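Local coordinates for protein copper-containing nitrite reductase (Hyphomicrobium denitrificans 1NES1, PDB 6TFO) that probably reduces nitrite to nitric oxide at copper sites, drawing its electrons from cytochrome c, at residues C[410-416]-C[429-435]; C[292-296]-C[344-348]; C[298-304]-C[326-332]; C[29-33]-C[59-63]. All blocks are in the same frame, centred on the assembly; numbering follows the deposited sequence.

Contacts 1, 2 and 3 belong to the C-terminal cupredoxin domain and contact 4 to the N-terminal one. Contact 3 pairs strands within one sheet of the C-terminal sandwich, contact 1 does so within the other, and contact 2 packs the two sheets together. Contacts 1 and 2 meet directly, with a probable hydrogen bond of 2.7 Å from Asn433 N to Leu344 O, while contacts 2 and 3 share strand 293-302. Phe331 of contact 3 reaches the end of contact 1, its CE2 3.4 Å from Leu416 O. The side chains of Val415 and Met298 lie about 9 and 10 Å from bound copper(II) ions. Contact 4 stands apart, its nearest atoms about 7 Å from contact 1.

Contact 1: residues C[410-416]-C[429-435]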
loop_
_atom_site.group_PDB
_atom_site.type_symbol
_atom_site.label_atom_id
_atom_site.label_comp_id
_atom_site.label_asym_id
_atom_site.label_seq_id
_atom_site.Cartn_x
_atom_site.Cartn_y
_atom_site.Cartn_z
ATOM N N ARG C 410 4.297 41.899 -41.447
ATOM C CA ARG C 410 5.643 41.350 -41.748
ATOM C C ARG C 410 5.656 39.830 -41.549
ATOM O O ARG C 410 4.662 39.274 -41.038
ATOM C CB ARG C 410 6.691 42.040 -40.869
ATOM C CG ARG C 410 6.419 41.954 -39.370
ATOM C CD ARG C 410 7.736 41.845 -38.635
ATOM N NE ARG C 410 8.448 40.648 -39.065
ATOM C CZ ARG C 410 9.763 40.462 -38.981
ATOM N NH1 ARG C 410 10.560 41.400 -38.484
ATOM N NH2 ARG C 410 10.278 39.315 -39.402
ATOM N N GLY C 411 6.754 39.198 -41.949
ATOM C CA GLY C 411 6.885 37.735 -42.034
ATOM C C GLY C 411 7.211 37.123 -40.685
ATOM O O GLY C 411 7.528 37.882 -39.730
ATOM N N GLY C 412 7.120 35.794 -40.628
ATOM C CA GLY C 412 7.474 34.976 -39.455
ATOM C C GLY C 412 6.653 33.695 -39.378
ATOM O O GLY C 412 5.700 33.510 -40.172
ATOM N N ARG C 413 7.019 32.816 -38.448
ATOM C CA ARG C 413 6.145 31.729 -37.944
ATOM C C ARG C 413 5.365 32.292 -36.752
ATOM O O ARG C 413 5.989 32.580 -35.715
ATOM C CB ARG C 413 6.986 30.509 -37.574
ATOM C CG ARG C 413 6.277 29.536 -36.641
ATOM C CD ARG C 413 7.055 28.255 -36.471
ATOM N NE ARG C 413 6.785 27.409 -37.619
ATOM C CZ ARG C 413 7.705 26.826 -38.370
ATOM N NH1 ARG C 413 7.326 26.073 -39.392
ATOM N NH2 ARG C 413 8.991 26.982 -38.091
ATOM N N TYR C 414 4.066 32.528 -36.922
ATOM C CA TYR C 414 3.193 33.042 -35.842
ATOM C C TYR C 414 2.564 31.822 -35.164
ATOM O O TYR C 414 2.182 30.853 -35.864
ATOM C CB TYR C 414 2.203 34.057 -36.413
ATOM C CG TYR C 414 2.840 35.318 -36.954
ATOM C CD1 TYR C 414 3.127 36.398 -36.125
ATOM C CD2 TYR C 414 3.141 35.444 -38.305
ATOM C CE1 TYR C 414 3.694 37.563 -36.625
ATOM C CE2 TYR C 414 3.698 36.604 -38.819
ATOM C CZ TYR C 414 3.968 37.673 -37.978
ATOM O OH TYR C 414 4.514 38.829 -38.470
ATOM N N VAL C 415 2.499 31.834 -33.835
ATOM C CA VAL C 415 2.158 30.609 -33.063
ATOM C C VAL C 415 0.844 30.811 -32.322
ATOM O O VAL C 415 0.824 31.636 -31.409
ATOM C CB VAL C 415 3.287 30.219 -32.100
ATOM C CG1 VAL C 415 2.930 28.970 -31.317
ATOM C CG2 VAL C 415 4.596 30.017 -32.844
ATOM N N LEU C 416 -0.165 30.013 -32.682
ATOM C CA LEU C 416 -1.473 29.925 -31.986
ATOM C C LEU C 416 -1.300 29.128 -30.687
ATOM O O LEU C 416 -0.775 28.005 -30.755
ATOM C CB LEU C 416 -2.478 29.208 -32.895
ATOM C CG LEU C 416 -3.038 29.987 -34.086
ATOM C CD1 LEU C 416 -1.963 30.243 -35.141
ATOM C CD2 LEU C 416 -4.202 29.218 -34.699
ATOM N N VAL C 429 -0.639 23.629 -29.642
ATOM C CA VAL C 429 0.193 24.655 -30.334
ATOM C C VAL C 429 -0.071 24.523 -31.842
ATOM O O VAL C 429 -0.315 23.389 -32.308
ATOM C CB VAL C 429 1.674 24.488 -29.955
ATOM C CG1 VAL C 429 2.226 23.182 -30.489
ATOM C CG2 VAL C 429 2.535 25.639 -30.427
ATOM N N GLY C 430 -0.127 25.654 -32.550
ATOM C CA GLY C 430 -0.317 25.720 -34.012
ATOM C C GLY C 430 0.612 26.754 -34.622
ATOM O O GLY C 430 1.037 27.706 -33.907
ATOM N N PHE C 431 0.917 26.579 -35.903
ATOM C CA PHE C 431 1.771 27.503 -36.687
ATOM C C PHE C 431 0.958 28.193 -37.794
ATOM O O PHE C 431 0.154 27.543 -38.518
ATOM C CB PHE C 431 2.966 26.741 -37.235
ATOM C CG PHE C 431 3.908 26.225 -36.185
ATOM C CD1 PHE C 431 4.047 26.884 -34.971
ATOM C CD2 PHE C 431 4.687 25.102 -36.427
ATOM C CE1 PHE C 431 4.932 26.419 -34.011
ATOM C CE2 PHE C 431 5.577 24.643 -35.472
ATOM C CZ PHE C 431 5.702 25.299 -34.267
ATOM N N LEU C 432 1.139 29.508 -37.877
ATOM C CA LEU C 432 0.785 30.355 -39.045
ATOM C C LEU C 432 2.100 30.770 -39.701
ATOM O O LEU C 432 2.821 31.629 -39.105
ATOM C CB LEU C 432 -0.020 31.568 -38.571
ATOM C CG LEU C 432 -0.255 32.665 -39.607
ATOM C CD1 LEU C 432 -0.859 32.108 -40.889
ATOM C CD2 LEU C 432 -1.160 33.731 -39.027
ATOM N N ASN C 433 2.407 30.141 -40.842
ATOM C CA ASN C 433 3.679 30.316 -41.579
ATOM C C ASN C 433 3.489 31.437 -42.609
ATOM O O ASN C 433 2.520 31.363 -43.403
ATOM C CB ASN C 433 4.127 28.994 -42.196
ATOM C CG ASN C 433 4.356 27.925 -41.146
ATOM O OD1 ASN C 433 5.085 28.142 -40.185
ATOM N ND2 ASN C 433 3.738 26.768 -41.313
ATOM N N VAL C 434 4.355 32.452 -42.555
ATOM C CA VAL C 434 4.293 33.686 -43.386
ATOM C C VAL C 434 5.729 34.041 -43.801
ATOM O O VAL C 434 6.453 34.624 -42.963
ATOM C CB VAL C 434 3.643 34.839 -42.600
ATOM C CG1 VAL C 434 3.415 36.066 -43.474
ATOM C CG2 VAL C 434 2.339 34.425 -41.938
ATOM N N ASP C 435 6.153 33.708 -45.029
ATOM C CA ASP C 435 7.555 33.983 -45.465
ATOM C C ASP C 435 7.715 35.494 -45.727
ATOM O O ASP C 435 6.757 36.188 -46.181
ATOM C CB ASP C 435 8.042 33.072 -46.597
ATOM C CG ASP C 435 7.332 33.279 -47.914
ATOM O OD1 ASP C 435 6.133 33.614 -47.881
ATOM O OD2 ASP C 435 7.984 33.103 -48.955
HETATM O O HOH W 1 4.517 24.589 -40.027
#
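Arg413 lays its CD methylene over the face of the Phe431 ring, 3.6 Å from the ring centroid, in a CH-pi contact between the two strands of a cupredoxin beta hairpin. A bend at chi3 (-81°) then swings the guanidinium over the rim, where CZ makes an off-centre cation-pi contact; the two planes are 44° apart, so this is no flat stack. Val415 lies alongside the same ring and meets its edge through CG2, 3.8 Å from Phe431 CE1, while its CG1 packs tightly on Val429 CG2. Were Phe431 an alanine, the Arg413 chain would probably lose the ring it lies on, its guanidinium freer to turn and Val415 CG2 without its aromatic neighbour. Six backbone hydrogen bonds hold the antiparallel strands, through the pairs Gly412-Val434, Tyr414-Leu432 and Leu416-Gly430; the shortest runs from Leu432 N to Tyr414 O at 2.6 Å and is almost straight. On the face opposite Arg413 and Phe431, the edge of the Tyr414 ring touches Val434 CG2, and the Tyr414 hydroxyl gives a hydrogen bond to Arg410 O from above the carbonyl plane. Tyr414 also packs on Gly231 of a neighbouring subunit. Back on the Arg413 face, one water accepts from both Arg413 NH1, at 3.2 Å, and Asn433 ND2, at 2.6 Å.

Contact 2: residues C[292-296]-C[344-348]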
loop_
_atom_site.group_PDB
_atom_site.type_symbol
_atom_site.label_atom_id
_atom_site.label_comp_id
_atom_site.label_asym_id
_atom_site.label_seq_id
_atom_site.Cartn_x
_atom_site.Cartn_y
_atom_site.Cartn_z
ATOM N N ASP C 292 -8.537 39.221 -46.556
ATOM C CA ASP C 292 -7.788 38.474 -47.602
ATOM C C ASP C 292 -7.922 36.963 -47.371
ATOM O O ASP C 292 -8.217 36.253 -48.351
ATOM C CB ASP C 292 -6.333 38.931 -47.657
ATOM C CG ASP C 292 -6.254 40.406 -47.953
ATOM O OD1 ASP C 292 -7.027 40.863 -48.813
ATOM O OD2 ASP C 292 -5.450 41.083 -47.306
ATOM N N ARG C 293 -7.743 36.480 -46.135
ATOM C CA ARG C 293 -7.691 35.016 -45.883
ATOM C C ARG C 293 -8.396 34.649 -44.576
ATOM O O ARG C 293 -8.206 35.350 -43.542
ATOM C CB ARG C 293 -6.246 34.525 -45.888
ATOM C CG ARG C 293 -6.160 33.048 -46.222
ATOM C CD ARG C 293 -4.730 32.599 -46.145
ATOM N NE ARG C 293 -3.893 33.248 -47.131
ATOM C CZ ARG C 293 -3.806 32.911 -48.407
ATOM N NH1 ARG C 293 -2.981 33.568 -49.204
ATOM N NH2 ARG C 293 -4.534 31.928 -48.893
ATOM N N GLU C 294 -9.157 33.552 -44.642
ATOM C CA GLU C 294 -9.942 32.996 -43.517
ATOM C C GLU C 294 -9.415 31.622 -43.080
ATOM O O GLU C 294 -8.947 30.833 -43.947
ATOM C CB GLU C 294 -11.390 32.874 -43.958
ATOM C CG GLU C 294 -12.029 34.191 -44.312
ATOM C CD GLU C 294 -13.531 34.053 -44.461
ATOM O OE1 GLU C 294 -13.967 33.195 -45.274
ATOM O OE2 GLU C 294 -14.258 34.765 -43.727
ATOM N N PHE C 295 -9.546 31.329 -41.785
ATOM C CA PHE C 295 -9.094 30.063 -41.155
ATOM C C PHE C 295 -10.131 29.576 -40.137
ATOM O O PHE C 295 -10.798 30.408 -39.472
ATOM C CB PHE C 295 -7.744 30.257 -40.475
ATOM C CG PHE C 295 -6.596 30.491 -41.415
ATOM C CD1 PHE C 295 -6.208 29.505 -42.304
ATOM C CD2 PHE C 295 -5.886 31.681 -41.399
ATOM C CE1 PHE C 295 -5.132 29.702 -43.161
ATOM C CE2 PHE C 295 -4.807 31.876 -42.254
ATOM C CZ PHE C 295 -4.427 30.881 -43.125
ATOM N N TYR C 296 -10.201 28.247 -40.015
ATOM C CA TYR C 296 -11.104 27.462 -39.136
ATOM C C TYR C 296 -10.263 26.716 -38.089
ATOM O O TYR C 296 -9.506 25.803 -38.460
ATOM C CB TYR C 296 -11.870 26.487 -40.020
ATOM C CG TYR C 296 -12.919 25.644 -39.351
ATOM C CD1 TYR C 296 -13.444 25.950 -38.108
ATOM C CD2 TYR C 296 -13.449 24.569 -40.032
ATOM C CE1 TYR C 296 -14.457 25.187 -37.556
ATOM C CE2 TYR C 296 -14.465 23.806 -39.500
ATOM C CZ TYR C 296 -14.969 24.108 -38.255
ATOM O OH TYR C 296 -15.965 23.319 -37.750
ATOM N N LEU C 344 -1.175 26.558 -40.932
ATOM C CA LEU C 344 -1.749 27.763 -41.583
ATOM C C LEU C 344 -0.637 28.417 -42.417
ATOM O O LEU C 344 0.516 28.527 -41.912
ATOM C CB LEU C 344 -2.281 28.732 -40.521
ATOM C CG LEU C 344 -3.540 28.294 -39.768
ATOM C CD1 LEU C 344 -3.242 27.190 -38.764
ATOM C CD2 LEU C 344 -4.167 29.467 -39.048
ATOM N N TYR C 345 -0.981 28.829 -43.647
ATOM C CA TYR C 345 -0.105 29.556 -44.602
ATOM C C TYR C 345 -0.776 30.872 -45.004
ATOM O O TYR C 345 -1.989 30.897 -45.272
ATOM C CB TYR C 345 0.199 28.678 -45.818
ATOM C CG TYR C 345 0.981 27.433 -45.479
ATOM C CD1 TYR C 345 2.350 27.489 -45.232
ATOM C CD2 TYR C 345 0.343 26.201 -45.368
ATOM C CE1 TYR C 345 3.070 26.350 -44.903
ATOM C CE2 TYR C 345 1.050 25.054 -45.035
ATOM C CZ TYR C 345 2.414 25.129 -44.801
ATOM O OH TYR C 345 3.090 23.992 -44.482
ATOM N N ALA C 346 -0.001 31.952 -45.026
ATOM C CA ALA C 346 -0.473 33.296 -45.427
ATOM C C ALA C 346 0.705 34.128 -45.959
ATOM O O ALA C 346 1.859 33.682 -45.815
ATOM C CB ALA C 346 -1.171 33.964 -44.267
ATOM N N ASN C 347 0.404 35.293 -46.539
ATOM C CA ASN C 347 1.388 36.208 -47.170
ATOM C C ASN C 347 1.411 37.557 -46.442
ATOM O O ASN C 347 0.323 38.043 -46.017
ATOM C CB ASN C 347 1.082 36.355 -48.657
ATOM C CG ASN C 347 1.162 35.021 -49.361
ATOM O OD1 ASN C 347 2.188 34.346 -49.324
ATOM N ND2 ASN C 347 0.058 34.618 -49.956
ATOM N N VAL C 348 2.611 38.136 -46.313
ATOM C CA VAL C 348 2.809 39.507 -45.757
ATOM C C VAL C 348 1.830 40.452 -46.459
ATOM O O VAL C 348 1.626 40.289 -47.669
ATOM C CB VAL C 348 4.268 39.971 -45.918
ATOM C CG1 VAL C 348 4.436 41.427 -45.493
ATOM C CG2 VAL C 348 5.223 39.075 -45.127
#
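Leu344 lays its CD2 methyl over one face of the Phe295 ring in a CH-pi contact, 3.7 Å from the ring centroid and displaced toward the rim above CG. The ring's far end meets backbone instead: Tyr345 O lies near the ring plane, 3.2 Å from Phe295 CZ. That same carbonyl oxygen is 3.3 Å from Arg293 CD, and the arginine chain passes on so that NE comes beside Ala346 CA. This is packing between the two sheets of a cupredoxin beta sandwich, with strand 293-302 on one and strand 344-345 at the margin of the other. Arg293 leaves its strand extended and bends at chi3 (-64°), which turns the guanidinium toward Asn347. Its NH1 comes within 3.3 Å of Asn347 ND2, but both are donors and do not bond. The Glu350 carboxylate serves both residues, forming a salt bridge with Arg293 NH1 through OE1 and accepting a hydrogen bond from Asn347 N at OE2. Further out, Leu344 rests on Leu432, and Phe295 on Val352 of the adjoining strand.

Contact 3: residues C[298-304]-C[326-332]; sequences MQGEIYT and PEYFLFN
Turned away from its own carbonyl carbon (chi1 -62°), the Tyr303 ring lies alongside Pro326, whose CB sits over one ring face, 3.6 Å from the centroid. The two residues sit at one end of an antiparallel strand pair, Tyr303 just after its strand and Pro326 just before the other, at the margin of a cupredoxin sheet, where a classic beta bulge sets Glu327 and Tyr328 against Ile302. From this position Tyr303 OH gives a 2.7 Å hydrogen bond to Glu301 OE1, a carboxylate held also by the backbone nitrogens of Asn362 and Phe363. A serine in place of Tyr303 would probably leave Pro326 without its aromatic cover and Glu301 OE1 without one of its donors. On the other face of the strands Ile302 CD1 presses against Leu330 CD1 at 3.5 Å, next to Leu180. Where strand 328-331 ends, Asn332 closes the pairing twice: its N binds Met298 O, and its OD1 takes Met298 N at 3.0 Å. At the bulge, Ile302 O accepts from both Glu327 N and Tyr328 N, each at 3.0 Å and close to its carbonyl plane.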
loop_
_atom_site.group_PDB
_atom_site.type_symbol
_atom_site.label_atom_id
_atom_site.label_comp_id
_atom_site.label_asym_id
_atom_site.label_seq_id
_atom_site.Cartn_x
_atom_site.Cartn_y
_atom_site.Cartn_z
ATOM N N MET C 298 -10.544 25.050 -33.962
ATOM C CA MET C 298 -11.316 24.692 -32.752
ATOM C C MET C 298 -10.413 23.947 -31.761
ATOM O O MET C 298 -9.575 23.128 -32.192
ATOM C CB MET C 298 -12.544 23.849 -33.104
ATOM C CG MET C 298 -13.604 24.636 -33.831
ATOM S SD MET C 298 -15.259 23.908 -33.708
ATOM C CE MET C 298 -15.869 24.640 -32.191
ATOM N N GLN C 299 -10.557 24.271 -30.470
ATOM C CA GLN C 299 -9.757 23.689 -29.364
ATOM C C GLN C 299 -10.647 22.705 -28.617
ATOM O O GLN C 299 -11.823 23.017 -28.357
ATOM C CB GLN C 299 -9.223 24.782 -28.433
ATOM C CG GLN C 299 -8.586 24.270 -27.158
ATOM C CD GLN C 299 -8.023 25.408 -26.354
ATOM O OE1 GLN C 299 -7.479 26.368 -26.908
ATOM N NE2 GLN C 299 -8.164 25.303 -25.039
ATOM N N GLY C 300 -10.078 21.565 -28.252
ATOM C CA GLY C 300 -10.761 20.608 -27.369
ATOM C C GLY C 300 -9.776 19.791 -26.573
ATOM O O GLY C 300 -8.543 19.929 -26.795
ATOM N N GLU C 301 -10.319 18.971 -25.681
ATOM C CA GLU C 301 -9.540 18.123 -24.750
ATOM C C GLU C 301 -9.877 16.644 -25.004
ATOM O O GLU C 301 -11.011 16.320 -25.391
ATOM C CB GLU C 301 -9.820 18.506 -23.289
ATOM C CG GLU C 301 -9.951 20.002 -23.000
ATOM C CD GLU C 301 -11.355 20.491 -22.691
ATOM O OE1 GLU C 301 -12.159 19.701 -22.130
ATOM O OE2 GLU C 301 -11.646 21.670 -22.974
ATOM N N ILE C 302 -8.907 15.769 -24.766
ATOM C CA ILE C 302 -9.093 14.296 -24.773
ATOM C C ILE C 302 -8.564 13.763 -23.431
ATOM O O ILE C 302 -7.507 14.235 -22.955
ATOM C CB ILE C 302 -8.446 13.677 -26.038
ATOM C CG1 ILE C 302 -9.267 14.021 -27.284
ATOM C CG2 ILE C 302 -8.255 12.175 -25.886
ATOM C CD1 ILE C 302 -8.693 13.501 -28.576
ATOM N N TYR C 303 -9.332 12.855 -22.837
ATOM C CA TYR C 303 -9.164 12.323 -21.461
ATOM C C TYR C 303 -8.780 10.843 -21.571
ATOM O O TYR C 303 -9.663 9.981 -21.679
ATOM C CB TYR C 303 -10.462 12.524 -20.669
ATOM C CG TYR C 303 -10.879 13.956 -20.497
ATOM C CD1 TYR C 303 -11.499 14.650 -21.527
ATOM C CD2 TYR C 303 -10.638 14.631 -19.312
ATOM C CE1 TYR C 303 -11.886 15.979 -21.377
ATOM C CE2 TYR C 303 -11.020 15.955 -19.143
ATOM C CZ TYR C 303 -11.642 16.636 -20.177
ATOM O OH TYR C 303 -12.009 17.945 -20.029
ATOM N N THR C 304 -7.483 10.553 -21.589
ATOM C CA THR C 304 -6.955 9.185 -21.796
ATOM C C THR C 304 -6.517 8.571 -20.470
ATOM O O THR C 304 -6.037 9.324 -19.584
ATOM C CB THR C 304 -5.805 9.180 -22.805
ATOM O OG1 THR C 304 -4.785 10.070 -22.343
ATOM C CG2 THR C 304 -6.259 9.579 -24.191
ATOM N N PRO C 326 -7.853 16.340 -18.265
ATOM C CA PRO C 326 -7.504 15.774 -19.557
ATOM C C PRO C 326 -5.992 15.572 -19.702
ATOM O O PRO C 326 -5.223 16.122 -18.923
ATOM C CB PRO C 326 -7.971 16.859 -20.525
ATOM C CG PRO C 326 -7.737 18.132 -19.751
ATOM C CD PRO C 326 -8.144 17.779 -18.338
ATOM N N GLU C 327 -5.609 14.789 -20.704
ATOM C CA GLU C 327 -4.190 14.494 -21.022
ATOM C C GLU C 327 -3.802 15.249 -22.285
ATOM O O GLU C 327 -2.644 15.650 -22.388
ATOM C CB GLU C 327 -3.986 12.992 -21.217
ATOM C CG GLU C 327 -4.094 12.175 -19.931
ATOM C CD GLU C 327 -3.104 12.570 -18.855
ATOM O OE1 GLU C 327 -1.994 13.093 -19.198
ATOM O OE2 GLU C 327 -3.471 12.379 -17.683
ATOM N N TYR C 328 -4.751 15.404 -23.209
ATOM C CA TYR C 328 -4.531 16.071 -24.517
ATOM C C TYR C 328 -5.377 17.348 -24.602
ATOM O O TYR C 328 -6.591 17.305 -24.317
ATOM C CB TYR C 328 -4.829 15.103 -25.661
ATOM C CG TYR C 328 -3.890 13.923 -25.730
ATOM C CD1 TYR C 328 -4.057 12.820 -24.904
ATOM C CD2 TYR C 328 -2.847 13.906 -26.641
ATOM C CE1 TYR C 328 -3.204 11.734 -24.975
ATOM C CE2 TYR C 328 -1.980 12.828 -26.727
ATOM C CZ TYR C 328 -2.155 11.744 -25.884
ATOM O OH TYR C 328 -1.320 10.671 -25.971
ATOM N N PHE C 329 -4.710 18.460 -24.935
ATOM C CA PHE C 329 -5.307 19.750 -25.363
ATOM C C PHE C 329 -4.959 19.935 -26.842
ATOM O O PHE C 329 -3.736 20.038 -27.137
ATOM C CB PHE C 329 -4.736 20.891 -24.523
ATOM C CG PHE C 329 -5.373 21.055 -23.174
ATOM C CD1 PHE C 329 -6.560 21.751 -23.034
ATOM C CD2 PHE C 329 -4.799 20.498 -22.047
ATOM C CE1 PHE C 329 -7.145 21.906 -21.784
ATOM C CE2 PHE C 329 -5.394 20.646 -20.804
ATOM C CZ PHE C 329 -6.560 21.356 -20.678
ATOM N N LEU C 330 -5.957 19.962 -27.726
ATOM C CA LEU C 330 -5.722 19.871 -29.193
ATOM C C LEU C 330 -6.409 20.994 -29.987
ATOM O O LEU C 330 -7.587 21.343 -29.690
ATOM C CB LEU C 330 -6.219 18.508 -29.681
ATOM C CG LEU C 330 -5.676 17.301 -28.919
ATOM C CD1 LEU C 330 -6.490 16.071 -29.269
ATOM C CD2 LEU C 330 -4.195 17.099 -29.200
ATOM N N PHE C 331 -5.699 21.492 -31.007
ATOM C CA PHE C 331 -6.283 22.245 -32.151
ATOM C C PHE C 331 -6.596 21.249 -33.265
ATOM O O PHE C 331 -5.687 20.533 -33.673
ATOM C CB PHE C 331 -5.328 23.320 -32.673
ATOM C CG PHE C 331 -5.067 24.469 -31.731
ATOM C CD1 PHE C 331 -6.106 25.074 -31.039
ATOM C CD2 PHE C 331 -3.786 24.968 -31.560
ATOM C CE1 PHE C 331 -5.860 26.131 -30.177
ATOM C CE2 PHE C 331 -3.542 26.041 -30.708
ATOM C CZ PHE C 331 -4.575 26.608 -30.009
ATOM N N ASN C 332 -7.856 21.199 -33.704
ATOM C CA ASN C 332 -8.315 20.441 -34.896
ATOM C C ASN C 332 -7.849 18.989 -34.745
ATOM O O ASN C 332 -7.289 18.428 -35.713
ATOM C CB ASN C 332 -7.828 21.083 -36.204
ATOM C CG ASN C 332 -8.399 22.464 -36.471
ATOM O OD1 ASN C 332 -8.868 23.149 -35.566
ATOM N ND2 ASN C 332 -8.363 22.895 -37.717
#

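Contact 4: residues C[29-33]-C[59-63]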
loop_
_atom_site.group_PDB
_atom_site.type_symbol
_atom_site.label_atom_id
_atom_site.label_comp_id
_atom_site.label_asym_id
_atom_site.label_seq_id
_atom_site.Cartn_x
_atom_site.Cartn_y
_atom_site.Cartn_z
ATOM N N PRO C 29 10.170 22.208 -29.313
ATOM C CA PRO C 29 11.262 21.528 -28.624
ATOM C C PRO C 29 11.042 20.007 -28.600
ATOM O O PRO C 29 9.921 19.587 -28.412
ATOM C CB PRO C 29 11.254 22.137 -27.212
ATOM C CG PRO C 29 9.808 22.577 -27.007
ATOM C CD PRO C 29 9.313 22.973 -28.390
ATOM N N VAL C 30 12.108 19.222 -28.801
ATOM C CA VAL C 30 12.134 17.759 -28.495
ATOM C C VAL C 30 12.260 17.621 -26.977
ATOM O O VAL C 30 13.262 18.138 -26.415
ATOM C CB VAL C 30 13.292 17.070 -29.218
ATOM C CG1 VAL C 30 13.323 15.579 -28.922
ATOM C CG2 VAL C 30 13.226 17.356 -30.706
ATOM N N VAL C 31 11.274 17.000 -26.326
ATOM C CA VAL C 31 11.248 16.895 -24.833
ATOM C C VAL C 31 11.562 15.452 -24.378
ATOM O O VAL C 31 11.079 14.478 -24.981
ATOM C CB VAL C 31 9.955 17.450 -24.198
ATOM C CG1 VAL C 31 9.270 18.451 -25.105
ATOM C CG2 VAL C 31 9.000 16.362 -23.749
ATOM N N PHE C 32 12.370 15.362 -23.330
ATOM C CA PHE C 32 12.735 14.128 -22.595
ATOM C C PHE C 32 12.506 14.396 -21.105
ATOM O O PHE C 32 12.986 15.447 -20.608
ATOM C CB PHE C 32 14.198 13.765 -22.871
ATOM C CG PHE C 32 14.519 13.529 -24.325
ATOM C CD1 PHE C 32 14.071 12.391 -24.982
ATOM C CD2 PHE C 32 15.285 14.439 -25.039
ATOM C CE1 PHE C 32 14.393 12.159 -26.314
ATOM C CE2 PHE C 32 15.582 14.220 -26.376
ATOM C CZ PHE C 32 15.120 13.086 -27.012
ATOM N N THR C 33 11.805 13.488 -20.430
ATOM C CA THR C 33 11.641 13.492 -18.950
ATOM C C THR C 33 12.517 12.386 -18.325
ATOM O O THR C 33 12.430 11.212 -18.757
ATOM C CB THR C 33 10.154 13.379 -18.588
ATOM O OG1 THR C 33 9.458 14.384 -19.325
ATOM C CG2 THR C 33 9.893 13.578 -17.115
ATOM N N LYS C 59 19.383 6.602 -24.085
ATOM C CA LYS C 59 19.994 7.400 -25.171
ATOM C C LYS C 59 18.928 8.406 -25.632
ATOM O O LYS C 59 17.797 7.978 -25.970
ATOM C CB LYS C 59 20.497 6.507 -26.307
ATOM C CG LYS C 59 21.207 7.263 -27.417
ATOM C CD LYS C 59 21.558 6.412 -28.601
ATOM C CE LYS C 59 22.945 5.826 -28.480
ATOM N NZ LYS C 59 23.446 5.334 -29.781
ATOM N N LEU C 60 19.269 9.695 -25.594
ATOM C CA LEU C 60 18.396 10.797 -26.064
ATOM C C LEU C 60 18.796 11.138 -27.502
ATOM O O LEU C 60 19.848 11.796 -27.703
ATOM C CB LEU C 60 18.584 11.971 -25.100
ATOM C CG LEU C 60 18.386 11.643 -23.624
ATOM C CD1 LEU C 60 18.392 12.905 -22.784
ATOM C CD2 LEU C 60 17.103 10.861 -23.370
ATOM N N VAL C 61 18.031 10.637 -28.478
ATOM C CA VAL C 61 18.334 10.857 -29.926
ATOM C C VAL C 61 17.638 12.141 -30.391
ATOM O O VAL C 61 16.394 12.229 -30.310
ATOM C CB VAL C 61 17.950 9.656 -30.805
ATOM C CG1 VAL C 61 18.073 9.997 -32.284
ATOM C CG2 VAL C 61 18.777 8.429 -30.465
ATOM N N VAL C 62 18.442 13.085 -30.852
ATOM C CA VAL C 62 18.000 14.421 -31.342
ATOM C C VAL C 62 18.699 14.682 -32.676
ATOM O O VAL C 62 19.784 14.128 -32.893
ATOM C CB VAL C 62 18.259 15.549 -30.327
ATOM C CG1 VAL C 62 17.664 15.232 -28.966
ATOM C CG2 VAL C 62 19.728 15.915 -30.198
ATOM N N HIS C 63 18.067 15.465 -33.550
ATOM C CA HIS C 63 18.600 15.815 -34.890
ATOM C C HIS C 63 19.243 17.207 -34.813
ATOM O O HIS C 63 18.741 18.061 -34.054
ATOM C CB HIS C 63 17.499 15.645 -35.935
ATOM C CG HIS C 63 17.143 14.219 -36.202
ATOM N ND1 HIS C 63 17.621 13.526 -37.296
ATOM C CD2 HIS C 63 16.364 13.351 -35.521
ATOM C CE1 HIS C 63 17.148 12.294 -37.277
ATOM N NE2 HIS C 63 16.366 12.165 -36.204
#
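The carbonyl oxygen of Val61 meets the edge of the Phe32 ring, lying near the ring plane 3.6 Å from Phe32 CZ, and also takes a weak hydrogen bond from Arg138 NH2. Beside it on the same rim comes a methyl group, Val62 CG1, 3.5 Å from Phe32 CE2. One face of the ring is covered by Leu60: its CB stands almost directly over the centre, 4.0 Å from the centroid and 13° off the ring normal, while CD2 reaches back over CG and CD1, 3.8 Å from Phe32 CD1. The two side chains run antiparallel to one another, so the leucine follows the ring from its far end toward its root. Here the two sheets of the N-terminal cupredoxin sandwich pack together, strand 30-33 running antiparallel to strand 60-63 with their axes 8.9 Å apart at closest approach, away from the copper held by His80, Cys117, His122 and Met127. The contacts between them are apolar apart from the Val61 carbonyl at the ring edge. Within its own sheet Phe32 makes backbone hydrogen bonds with Gln69 and Asn71, while the side chains of Leu60 and Val62 lean on Leu131 and Val133 of the adjacent strand 128-134. Val62 CG1 points away from its own carbonyl carbon (chi1 -53°), which turns this methyl toward the phenylalanine rim. The same methyl faces Val30 CG1 more distantly, at 4.4 Å, and Val62 also packs on Val68 and Ala107.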